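Local coordinates for protein beta-galactosidase (Bacillus circulans, PDB 4MAD) that probably hydrolyses terminal non-reducing beta-D-galactose residues in beta-D-galactosides, as a family 35 glycoside hydrolase, at residues A[297-308]-A[459-470]. Residues are numbered along the deposited sequence; the frame is centred on the assembly and turned at random.
Sequences NGANHNETDYQP and MGRINYGPFVVD
Tyr-306, with CG anti to the backbone N (chi1 163°), points its ring edge-on at the 459-470 loop. His-301 also has CG opposite its backbone N (chi1 -160°), which turns its ring to Phe-467. Tyr-306 OH donates to Gly-460 O at 2.6 Å, in the carbonyl plane and on a lone pair. Lys-472 NZ also hydrogen-bonds this oxygen. Ile-462 CG1 meets the CD1-CE1 edge of Tyr-306, and Met-459 CB lies by CE2 and the hydroxyl. A phenylalanine here, lacking the hydroxyl, would probably leave Gly-460 O without its bond from the hairpin and that end of the ring less firmly held. Asn-463 N donates to Ala-299 O at 3.1 Å, nearly straight at 163°. Phe-467 sets its edge on one face of His-301, with centroids 4.9 Å apart. The imidazole is held in turn by ND1 bonding to Asn-302 O at 2.7 Å. A water links Asn-300 OD1, His-301 N and Tyr-464 O. Tyr-464 lines the pocket of a bound 2-(2-methoxyethoxy)ethanol, about 4 Å between side chains from Glu-171, the predicted proton donor. The contact joins the hairpin of strands 299-301 and 306-308, which follows the last barrel strand 281-284, to the loop of the first all-beta domain between strands 449-457 and 473-480.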
ATOM      1  N   ASN A 297      -3.535  -1.168  -1.151  1.00 15.85           N
ATOM      2  CA  ASN A 297      -2.680  -2.300  -0.931  1.00 16.45           C
ATOM      3  C   ASN A 297      -1.937  -2.742  -2.175  1.00 16.57           C
ATOM      4  O   ASN A 297      -2.446  -2.652  -3.224  1.00 16.16           O
ATOM      5  CB  ASN A 297      -3.458  -3.477  -0.468  1.00 14.74           C
ATOM      6  CG  ASN A 297      -4.300  -4.056  -1.563  1.00 16.52           C
ATOM      7  OD1 ASN A 297      -3.916  -5.023  -2.175  1.00 20.87           O
ATOM      8  ND2 ASN A 297      -5.426  -3.507  -1.765  1.00  8.63           N
ATOM      9  N   GLY A 298      -0.735  -3.252  -1.977  1.00 12.38           N
ATOM     10  CA  GLY A 298       0.058  -3.860  -3.008  1.00 12.41           C
ATOM     11  C   GLY A 298      -0.165  -5.357  -3.202  1.00 12.94           C
ATOM     12  O   GLY A 298      -1.066  -5.877  -2.698  1.00 13.90           O
ATOM     13  N   ALA A 299       0.700  -5.996  -3.957  1.00 13.50           N
ATOM     14  CA  ALA A 299       0.677  -7.426  -4.200  1.00 15.84           C
ATOM     15  C   ALA A 299       2.031  -7.947  -4.624  1.00 14.32           C
ATOM     16  O   ALA A 299       2.881  -7.201  -4.934  1.00 18.71           O
ATOM     17  CB  ALA A 299      -0.322  -7.788  -5.214  1.00 11.93           C
ATOM     18  N   ASN A 300       2.148  -9.253  -4.617  1.00 18.62           N
ATOM     19  CA  ASN A 300       3.317  -9.937  -5.074  1.00 16.69           C
ATOM     20  C   ASN A 300       2.883 -11.029  -6.032  1.00 17.43           C
ATOM     21  O   ASN A 300       1.731 -11.279  -6.211  1.00 14.79           O
ATOM     22  CB  ASN A 300       4.120 -10.539  -3.934  1.00 16.46           C
ATOM     23  CG  ASN A 300       4.782  -9.493  -3.084  1.00 20.10           C
ATOM     24  OD1 ASN A 300       5.783  -8.984  -3.423  1.00 21.89           O
ATOM     25  ND2 ASN A 300       4.160  -9.168  -2.039  1.00 14.29           N
ATOM     26  N   HIS A 301       3.857 -11.585  -6.704  1.00 16.43           N
ATOM     27  CA  HIS A 301       3.622 -12.703  -7.581  1.00 19.52           C
ATOM     28  C   HIS A 301       4.790 -13.664  -7.403  1.00 23.33           C
ATOM     29  O   HIS A 301       5.874 -13.278  -7.557  1.00 27.57           O
ATOM     30  CB  HIS A 301       3.543 -12.196  -9.032  1.00 20.01           C
ATOM     31  CG  HIS A 301       2.866 -13.136  -9.962  1.00 23.45           C
ATOM     32  ND1 HIS A 301       3.371 -14.374 -10.242  1.00 24.42           N
ATOM     33  CD2 HIS A 301       1.714 -13.039 -10.646  1.00 23.14           C
ATOM     34  CE1 HIS A 301       2.570 -14.993 -11.080  1.00 24.59           C
ATOM     35  NE2 HIS A 301       1.562 -14.203 -11.344  1.00 27.23           N
ATOM     36  N   ASN A 302       4.564 -14.918  -7.102  1.00 26.07           N
ATOM     37  CA  ASN A 302       5.697 -15.791  -7.042  1.00 31.04           C
ATOM     38  C   ASN A 302       5.855 -16.392  -8.434  1.00 33.44           C
ATOM     39  O   ASN A 302       5.437 -15.820  -9.374  1.00 33.05           O
ATOM     40  CB  ASN A 302       5.646 -16.788  -5.899  1.00 30.33           C
ATOM     41  CG  ASN A 302       4.445 -17.648  -5.911  1.00 35.59           C
ATOM     42  OD1 ASN A 302       4.120 -18.284  -4.927  1.00 37.97           O
ATOM     43  ND2 ASN A 302       3.767 -17.668  -7.000  1.00 27.09           N
ATOM     44  N   GLU A 303       6.460 -17.420  -8.577  1.00 37.68           N
ATOM     45  CA  GLU A 303       6.451 -17.751 -10.002  1.00 40.76           C
ATOM     46  C   GLU A 303       5.119 -18.286 -10.509  1.00 38.87           C
ATOM     47  O   GLU A 303       4.904 -18.404 -11.678  1.00 37.74           O
ATOM     48  CB  GLU A 303       7.552 -18.770 -10.301  1.00 20.00           C
ATOM     49  CG  GLU A 303       8.962 -18.245 -10.080  1.00 20.00           C
ATOM     50  CD  GLU A 303       9.261 -17.015 -10.916  1.00 20.00           C
ATOM     51  OE1 GLU A 303       8.840 -16.977 -12.090  1.00 20.00           O
ATOM     52  OE2 GLU A 303       9.921 -16.089 -10.399  1.00 20.00           O
ATOM     53  N   THR A 304       4.225 -18.641  -9.705  1.00 35.52           N
ATOM     54  CA  THR A 304       2.988 -19.230 -10.096  1.00 35.00           C
ATOM     55  C   THR A 304       1.747 -18.378  -9.836  1.00 32.88           C
ATOM     56  O   THR A 304       0.912 -18.274 -10.684  1.00 30.96           O
ATOM     57  CB  THR A 304       2.827 -20.606  -9.452  1.00 37.41           C
ATOM     58  OG1 THR A 304       1.497 -21.040  -9.605  1.00 42.06           O
ATOM     59  CG2 THR A 304       3.118 -20.587  -8.032  1.00 38.47           C
ATOM     60  N   ASP A 305       1.657 -17.796  -8.643  1.00 26.94           N
ATOM     61  CA  ASP A 305       0.466 -17.148  -8.114  1.00 23.52           C
ATOM     62  C   ASP A 305       0.629 -15.657  -7.790  1.00 19.86           C
ATOM     63  O   ASP A 305       1.641 -15.244  -7.412  1.00 17.89           O
ATOM     64  CB  ASP A 305       0.075 -17.773  -6.796  1.00 23.66           C
ATOM     65  CG  ASP A 305      -0.407 -19.206  -6.937  1.00 35.18           C
ATOM     66  OD1 ASP A 305      -0.988 -19.536  -7.962  1.00 36.41           O
ATOM     67  OD2 ASP A 305      -0.210 -19.968  -6.004  1.00 35.74           O
ATOM     68  N   TYR A 306      -0.444 -14.933  -7.983  1.00 16.97           N
ATOM     69  CA  TYR A 306      -0.642 -13.549  -7.630  1.00 16.77           C
ATOM     70  C   TYR A 306      -1.063 -13.536  -6.162  1.00 17.28           C
ATOM     71  O   TYR A 306      -1.882 -14.309  -5.770  1.00 19.84           O
ATOM     72  CB  TYR A 306      -1.718 -12.919  -8.523  1.00 16.81           C
ATOM     73  CG  TYR A 306      -2.282 -11.627  -7.981  1.00 12.09           C
ATOM     74  CD1 TYR A 306      -1.626 -10.433  -8.154  1.00 16.10           C
ATOM     75  CD2 TYR A 306      -3.439 -11.602  -7.278  1.00 13.59           C
ATOM     76  CE1 TYR A 306      -2.110  -9.274  -7.647  1.00 10.94           C
ATOM     77  CE2 TYR A 306      -3.932 -10.439  -6.763  1.00 13.19           C
ATOM     78  CZ  TYR A 306      -3.255  -9.268  -6.938  1.00 13.00           C
ATOM     79  OH  TYR A 306      -3.715  -8.100  -6.433  1.00 14.72           O
ATOM     80  N   GLN A 307      -0.459 -12.682  -5.354  1.00 16.79           N
ATOM     81  CA  GLN A 307      -0.689 -12.686  -3.913  1.00 15.87           C
ATOM     82  C   GLN A 307      -0.951 -11.272  -3.381  1.00 14.84           C
ATOM     83  O   GLN A 307      -0.091 -10.486  -3.313  1.00 16.37           O
ATOM     84  CB  GLN A 307       0.517 -13.274  -3.194  1.00 16.33           C
ATOM     85  CG  GLN A 307       1.090 -14.504  -3.771  1.00 13.94           C
ATOM     86  CD  GLN A 307       2.513 -14.813  -3.271  1.00 22.95           C
ATOM     87  OE1 GLN A 307       3.421 -14.078  -3.473  1.00 23.49           O
ATOM     88  NE2 GLN A 307       2.657 -15.923  -2.635  1.00 26.32           N
ATOM     89  N   PRO A 308      -2.175 -11.001  -3.046  1.00 15.15           N
ATOM     90  CA  PRO A 308      -2.563  -9.658  -2.685  1.00 14.33           C
ATOM     91  C   PRO A 308      -2.252  -9.434  -1.216  1.00 15.42           C
ATOM     92  O   PRO A 308      -2.510 -10.287  -0.424  1.00 14.96           O
ATOM     93  CB  PRO A 308      -4.059  -9.652  -2.963  1.00 12.58           C
ATOM     94  CG  PRO A 308      -4.433 -11.021  -2.882  1.00 18.78           C
ATOM     95  CD  PRO A 308      -3.330 -11.817  -3.368  1.00 14.24           C
ATOM     96  N   MET A 459      -7.462  -6.277  -7.353  1.00 13.01           N
ATOM     97  CA  MET A 459      -7.144  -6.656  -5.987  1.00 15.05           C
ATOM     98  C   MET A 459      -5.834  -6.056  -5.461  1.00 16.44           C
ATOM     99  O   MET A 459      -5.402  -6.378  -4.409  1.00 16.05           O
ATOM    100  CB  MET A 459      -7.135  -8.169  -5.863  1.00 15.54           C
ATOM    101  CG  MET A 459      -8.430  -8.825  -6.177  1.00 15.62           C
ATOM    102  SD  MET A 459      -8.377 -10.611  -6.061  1.00 26.68           S
ATOM    103  CE  MET A 459      -8.367 -10.804  -4.357  1.00 22.84           C
ATOM    104  N   GLY A 460      -5.254  -5.213  -6.291  1.00 14.24           N
ATOM    105  CA  GLY A 460      -4.001  -4.545  -6.077  1.00 16.66           C
ATOM    106  C   GLY A 460      -2.840  -4.808  -7.012  1.00 16.46           C
ATOM    107  O   GLY A 460      -2.541  -5.924  -7.264  1.00 16.02           O
ATOM    108  N   ARG A 461      -2.256  -3.735  -7.518  1.00 15.51           N
ATOM    109  CA  ARG A 461      -1.186  -3.849  -8.468  1.00 15.78           C
ATOM    110  C   ARG A 461       0.096  -4.310  -7.808  1.00 15.31           C
ATOM    111  O   ARG A 461       0.467  -3.803  -6.827  1.00 16.51           O
ATOM    112  CB  ARG A 461      -0.946  -2.559  -9.259  1.00 16.15           C
ATOM    113  CG  ARG A 461      -2.040  -2.172 -10.216  1.00 13.70           C
ATOM    114  CD  ARG A 461      -1.688  -1.124 -11.266  1.00 14.88           C
ATOM    115  NE  ARG A 461      -2.851  -0.826 -12.081  1.00 16.49           N
ATOM    116  CZ  ARG A 461      -3.861  -0.132 -11.636  1.00 15.58           C
ATOM    117  NH1 ARG A 461      -3.809   0.380 -10.426  1.00 18.41           N
ATOM    118  NH2 ARG A 461      -4.891   0.081 -12.387  1.00 16.08           N
ATOM    119  N   ILE A 462       0.732  -5.274  -8.436  1.00 13.60           N
ATOM    120  CA  ILE A 462       1.973  -5.853  -8.030  1.00 12.97           C
ATOM    121  C   ILE A 462       3.029  -4.772  -7.847  1.00 16.23           C
ATOM    122  O   ILE A 462       3.106  -3.859  -8.562  1.00 15.84           O
ATOM    123  CB  ILE A 462       2.470  -6.876  -9.070  1.00 15.75           C
ATOM    124  CG1 ILE A 462       1.623  -8.121  -8.970  1.00 12.60           C
ATOM    125  CG2 ILE A 462       3.895  -7.254  -8.838  1.00 20.72           C
ATOM    126  CD1 ILE A 462       1.647  -8.972 -10.151  1.00 15.03           C
ATOM    127  N   ASN A 463       3.768  -4.923  -6.778  1.00 14.71           N
ATOM    128  CA  ASN A 463       4.741  -3.933  -6.360  1.00 16.12           C
ATOM    129  C   ASN A 463       6.196  -4.376  -6.299  1.00 17.02           C
ATOM    130  O   ASN A 463       6.977  -3.664  -5.867  1.00 15.43           O
ATOM    131  CB  ASN A 463       4.358  -3.322  -5.010  1.00 13.61           C
ATOM    132  CG  ASN A 463       4.435  -4.312  -3.853  1.00 13.37           C
ATOM    133  OD1 ASN A 463       5.501  -4.542  -3.246  1.00 17.24           O
ATOM    134  ND2 ASN A 463       3.307  -4.873  -3.542  1.00  8.90           N
ATOM    135  N   TYR A 464       6.474  -5.592  -6.713  1.00 13.25           N
ATOM    136  CA  TYR A 464       7.786  -6.131  -6.683  1.00 16.13           C
ATOM    137  C   TYR A 464       7.877  -7.252  -7.707  1.00 15.74           C
ATOM    138  O   TYR A 464       6.968  -7.993  -7.843  1.00 16.42           O
ATOM    139  CB  TYR A 464       8.102  -6.722  -5.297  1.00 13.98           C
ATOM    140  CG  TYR A 464       9.466  -7.306  -5.172  1.00 16.87           C
ATOM    141  CD1 TYR A 464      10.553  -6.516  -4.844  1.00 19.24           C
ATOM    142  CD2 TYR A 464       9.687  -8.656  -5.378  1.00 20.20           C
ATOM    143  CE1 TYR A 464      11.801  -7.035  -4.766  1.00 21.88           C
ATOM    144  CE2 TYR A 464      10.936  -9.181  -5.280  1.00 21.93           C
ATOM    145  CZ  TYR A 464      11.984  -8.379  -4.958  1.00 24.27           C
ATOM    146  OH  TYR A 464      13.210  -8.905  -4.853  1.00 22.53           O
ATOM    147  N   GLY A 465       9.062  -7.365  -8.276  1.00 16.55           N
ATOM    148  CA  GLY A 465       9.363  -8.398  -9.243  1.00 17.36           C
ATOM    149  C   GLY A 465       9.022  -8.125 -10.697  1.00 17.78           C
ATOM    150  O   GLY A 465       8.692  -7.069 -11.047  1.00 16.94           O
ATOM    151  N   PRO A 466       9.109  -9.171 -11.488  1.00 18.96           N
ATOM    152  CA  PRO A 466       9.141  -9.076 -12.939  1.00 20.43           C
ATOM    153  C   PRO A 466       7.766  -8.939 -13.558  1.00 17.29           C
ATOM    154  O   PRO A 466       7.677  -8.761 -14.723  1.00 21.02           O
ATOM    155  CB  PRO A 466       9.793 -10.391 -13.355  1.00 20.16           C
ATOM    156  CG  PRO A 466       9.659 -11.249 -12.247  1.00 22.94           C
ATOM    157  CD  PRO A 466       9.618 -10.462 -11.032  1.00 19.49           C
ATOM    158  N   PHE A 467       6.724  -9.063 -12.778  1.00 14.48           N
ATOM    159  CA  PHE A 467       5.413  -8.984 -13.364  1.00 17.07           C
ATOM    160  C   PHE A 467       4.742  -7.681 -13.032  1.00 19.94           C
ATOM    161  O   PHE A 467       3.579  -7.586 -13.013  1.00 19.48           O
ATOM    162  CB  PHE A 467       4.579 -10.183 -13.042  1.00 20.41           C
ATOM    163  CG  PHE A 467       5.260 -11.453 -13.380  1.00 20.73           C
ATOM    164  CD1 PHE A 467       5.624 -11.711 -14.653  1.00 23.75           C
ATOM    165  CD2 PHE A 467       5.643 -12.304 -12.416  1.00 26.43           C
ATOM    166  CE1 PHE A 467       6.263 -12.830 -14.961  1.00 24.70           C
ATOM    167  CE2 PHE A 467       6.290 -13.423 -12.728  1.00 30.83           C
ATOM    168  CZ  PHE A 467       6.587 -13.672 -14.026  1.00 26.15           C
ATOM    169  N   VAL A 468       5.543  -6.684 -12.763  1.00 18.02           N
ATOM    170  CA  VAL A 468       5.052  -5.398 -12.283  1.00 19.22           C
ATOM    171  C   VAL A 468       4.236  -4.638 -13.279  1.00 20.64           C
ATOM    172  O   VAL A 468       3.549  -3.756 -12.914  1.00 21.43           O
ATOM    173  CB  VAL A 468       6.167  -4.500 -11.750  1.00 21.83           C
ATOM    174  CG1 VAL A 468       7.076  -4.107 -12.842  1.00 23.88           C
ATOM    175  CG2 VAL A 468       5.617  -3.297 -11.116  1.00 21.04           C
ATOM    176  N   VAL A 469       4.330  -4.995 -14.550  1.00 20.61           N
ATOM    177  CA  VAL A 469       3.515  -4.303 -15.526  1.00 19.97           C
ATOM    178  C   VAL A 469       2.163  -4.964 -15.473  1.00 19.83           C
ATOM    179  O   VAL A 469       1.888  -5.889 -16.180  1.00 22.62           O
ATOM    180  CB  VAL A 469       4.099  -4.391 -16.923  1.00 18.34           C
ATOM    181  CG1 VAL A 469       3.166  -3.817 -17.907  1.00 22.88           C
ATOM    182  CG2 VAL A 469       5.388  -3.714 -17.012  1.00 23.50           C
ATOM    183  N   ASP A 470       1.335  -4.479 -14.579  1.00 20.02           N
ATOM    184  CA  ASP A 470       0.220  -5.225 -14.063  1.00 16.99           C
ATOM    185  C   ASP A 470      -1.079  -4.498 -14.382  1.00 17.41           C
ATOM    186  O   ASP A 470      -1.541  -3.745 -13.610  1.00 17.48           O
ATOM    187  CB  ASP A 470       0.380  -5.422 -12.553  1.00 16.07           C
ATOM    188  CG  ASP A 470      -0.622  -6.379 -11.978  1.00 20.62           C
ATOM    189  OD1 ASP A 470      -1.182  -7.161 -12.691  1.00 20.59           O
ATOM    190  OD2 ASP A 470      -0.757  -6.403 -10.798  1.00 18.46           O
TER
HETATM  191  O   HOH W   1       6.490 -10.112  -6.124  1.00 18.12           O